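Local coordinates for protein putative 4-hydroxybenzoyl-CoA thioesterase (Geobacillus stearothermophilus, PDB 2OIW) that probably hydrolyses acyl-CoA thioesters, as a predicted thioesterase of the HotDog-fold superfamily related to 4-hydroxybenzoyl-CoA thioesterases, at residues K40-D45 with D121-K126. Sequence-based numbering, arbitrary orientation.
Sequences KLFTPD and DDIRVK
I123 reaches from helix 121-128 to the C-terminal end of helix 36-42, where its two branches divide the work between F42 and L41. The methyl branch lies over one face of the F42 ring, displaced toward the rim: CG2 of I123 makes a CH-pi contact 4.2 Å from the centroid of the F42 ring, 25° off the ring normal. Its closest approach is to CZ, with CG2 of I123 and CZ of F42 3.8 Å apart. A chi1 of -50° turns the I123 ethyl arm beside the backbone N, toward L41, and directs CG2 at the F42 ring. The ethyl arm runs in beside L41, where CD1 of I123 lies 4.3 Å from CB of L41; the exact placing of this terminal methyl is doubtful, because it is modelled too close to the L41 backbone. L41 points toward the opposing helix and spends its own tip on a different partner. CD2 of L41 meets the aliphatic shaft of K126, 3.6 Å from CD of K126, the two side chains crossing at a slant. The K126 chain bends at chi3 and chi4, which carries its amino end away from L41 while CD stays against CD2 of L41. Replacing I123 by an alanine removes both CG2 and the ethyl arm, which would probably strip the F42 face of its CH-pi partner and open a gap beside L41. F42 also rests on I119, just before helix 121-128, and R124, on another side of that helix, hydrogen-bonds the carbonyls of G82 and N83. The contact is apolar helix-to-helix packing, with CA of L41 and CA of I123 6.6 Å apart. In the HotDog fold a curved antiparallel sheet wraps around a helix; here the last helix, 121-128, packs against the end of the helical segment that precedes strand 53-62.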
loop_
_atom_site.group_PDB
_atom_site.type_symbol
_atom_site.label_atom_id
_atom_site.label_comp_id
_atom_site.label_asym_id
_atom_site.label_seq_id
_atom_site.Cartn_x
_atom_site.Cartn_y
_atom_site.Cartn_z
ATOM N N LYS A 40 6.101 7.049 19.717
ATOM C CA LYS A 40 7.099 6.511 20.629
ATOM C C LYS A 40 6.962 7.113 22.037
ATOM O O LYS A 40 7.299 6.453 23.022
ATOM C CB LYS A 40 8.512 6.696 20.063
ATOM C CG LYS A 40 9.518 5.709 20.601
ATOM C CD LYS A 40 10.938 6.023 20.123
ATOM C CE LYS A 40 11.945 5.013 20.662
ATOM N NZ LYS A 40 11.849 4.824 22.175
ATOM N N LEU A 41 6.434 8.337 22.140
ATOM C CA LEU A 41 6.225 8.962 23.460
ATOM C C LEU A 41 5.115 8.286 24.288
ATOM O O LEU A 41 5.217 8.176 25.526
ATOM C CB LEU A 41 5.958 10.452 23.321
ATOM C CG LEU A 41 7.139 11.278 22.796
ATOM C CD1 LEU A 41 6.676 12.668 22.433
ATOM C CD2 LEU A 41 8.292 11.357 23.815
ATOM N N PHE A 42 4.090 7.815 23.582
ATOM C CA PHE A 42 2.952 7.076 24.146
ATOM C C PHE A 42 3.195 5.587 24.357
ATOM O O PHE A 42 2.628 5.000 25.275
ATOM C CB PHE A 42 1.718 7.270 23.261
ATOM C CG PHE A 42 1.169 8.643 23.344
ATOM C CD1 PHE A 42 0.281 8.991 24.360
ATOM C CD2 PHE A 42 1.599 9.634 22.464
ATOM C CE1 PHE A 42 -0.205 10.294 24.457
ATOM C CE2 PHE A 42 1.114 10.925 22.561
ATOM C CZ PHE A 42 0.215 11.250 23.569
ATOM N N THR A 43 4.011 4.984 23.491
ATOM C CA THR A 43 4.364 3.579 23.578
ATOM C C THR A 43 5.855 3.480 23.286
ATOM O O THR A 43 6.250 3.231 22.127
ATOM C CB THR A 43 3.558 2.761 22.549
ATOM O OG1 THR A 43 2.167 3.099 22.664
ATOM C CG2 THR A 43 3.737 1.277 22.774
ATOM N N PRO A 44 6.695 3.709 24.313
ATOM C CA PRO A 44 8.156 3.627 24.216
ATOM C C PRO A 44 8.767 2.416 23.506
ATOM O O PRO A 44 9.676 2.602 22.721
ATOM C CB PRO A 44 8.588 3.680 25.677
ATOM C CG PRO A 44 7.562 4.634 26.257
ATOM C CD PRO A 44 6.284 4.168 25.659
ATOM N N ASP A 45 8.277 1.206 23.763
ATOM C CA ASP A 45 8.777 0.003 23.073
ATOM C C ASP A 45 8.094 -0.267 21.730
ATOM O O ASP A 45 8.405 -1.241 21.065
ATOM C CB ASP A 45 8.657 -1.230 23.978
ATOM C CG ASP A 45 7.203 -1.596 24.302
ATOM O OD1 ASP A 45 6.250 -0.833 23.960
ATOM O OD2 ASP A 45 7.014 -2.658 24.931
ATOM N N ASP A 121 1.118 13.747 32.384
ATOM C CA ASP A 121 1.894 14.988 32.439
ATOM C C ASP A 121 3.302 14.877 31.849
ATOM O O ASP A 121 3.743 15.795 31.133
ATOM C CB ASP A 121 1.922 15.571 33.859
ATOM C CG ASP A 121 0.899 16.686 34.051
ATOM O OD1 ASP A 121 0.618 17.443 33.089
ATOM O OD2 ASP A 121 0.388 16.825 35.179
ATOM N N ASP A 122 3.990 13.760 32.123
ATOM C CA ASP A 122 5.346 13.570 31.611
ATOM C C ASP A 122 5.358 13.730 30.070
ATOM O O ASP A 122 6.230 14.412 29.509
ATOM C CB ASP A 122 6.016 12.262 32.141
ATOM C CG ASP A 122 5.495 10.964 31.453
ATOM O OD1 ASP A 122 4.628 10.280 32.040
ATOM O OD2 ASP A 122 5.969 10.600 30.342
ATOM N N ILE A 123 4.343 13.166 29.406
ATOM C CA ILE A 123 4.196 13.274 27.954
ATOM C C ILE A 123 3.928 14.716 27.507
ATOM O O ILE A 123 4.481 15.166 26.502
ATOM C CB ILE A 123 3.025 12.387 27.430
ATOM C CG1 ILE A 123 3.126 10.963 27.963
ATOM C CG2 ILE A 123 2.948 12.431 25.914
ATOM C CD1 ILE A 123 3.767 10.030 27.045
ATOM N N ARG A 124 3.055 15.418 28.240
ATOM C CA ARG A 124 2.684 16.808 27.911
ATOM C C ARG A 124 3.915 17.696 27.838
ATOM O O ARG A 124 4.088 18.467 26.900
ATOM C CB ARG A 124 1.725 17.375 28.958
ATOM C CG ARG A 124 0.324 16.837 28.878
ATOM C CD ARG A 124 -0.619 17.526 29.877
ATOM N NE ARG A 124 -1.853 16.756 29.947
ATOM C CZ ARG A 124 -2.856 16.859 29.079
ATOM N NH1 ARG A 124 -2.810 17.752 28.076
ATOM N NH2 ARG A 124 -3.913 16.071 29.221
ATOM N N VAL A 125 4.765 17.575 28.857
ATOM C CA VAL A 125 6.043 18.279 28.891
ATOM C C VAL A 125 6.863 18.001 27.630
ATOM O O VAL A 125 7.366 18.935 26.986
ATOM C CB VAL A 125 6.870 17.882 30.119
ATOM C CG1 VAL A 125 8.081 18.814 30.264
ATOM C CG2 VAL A 125 6.006 17.907 31.364
ATOM N N LYS A 126 6.990 16.721 27.285
ATOM C CA LYS A 126 7.723 16.307 26.074
ATOM C C LYS A 126 7.122 16.883 24.782
ATOM O O LYS A 126 7.846 17.384 23.906
ATOM C CB LYS A 126 7.798 14.776 26.000
ATOM C CG LYS A 126 8.446 14.161 27.242
ATOM C CD LYS A 126 8.901 12.741 27.027
ATOM C CE LYS A 126 10.152 12.490 27.859
ATOM N NZ LYS A 126 11.267 13.442 27.492
#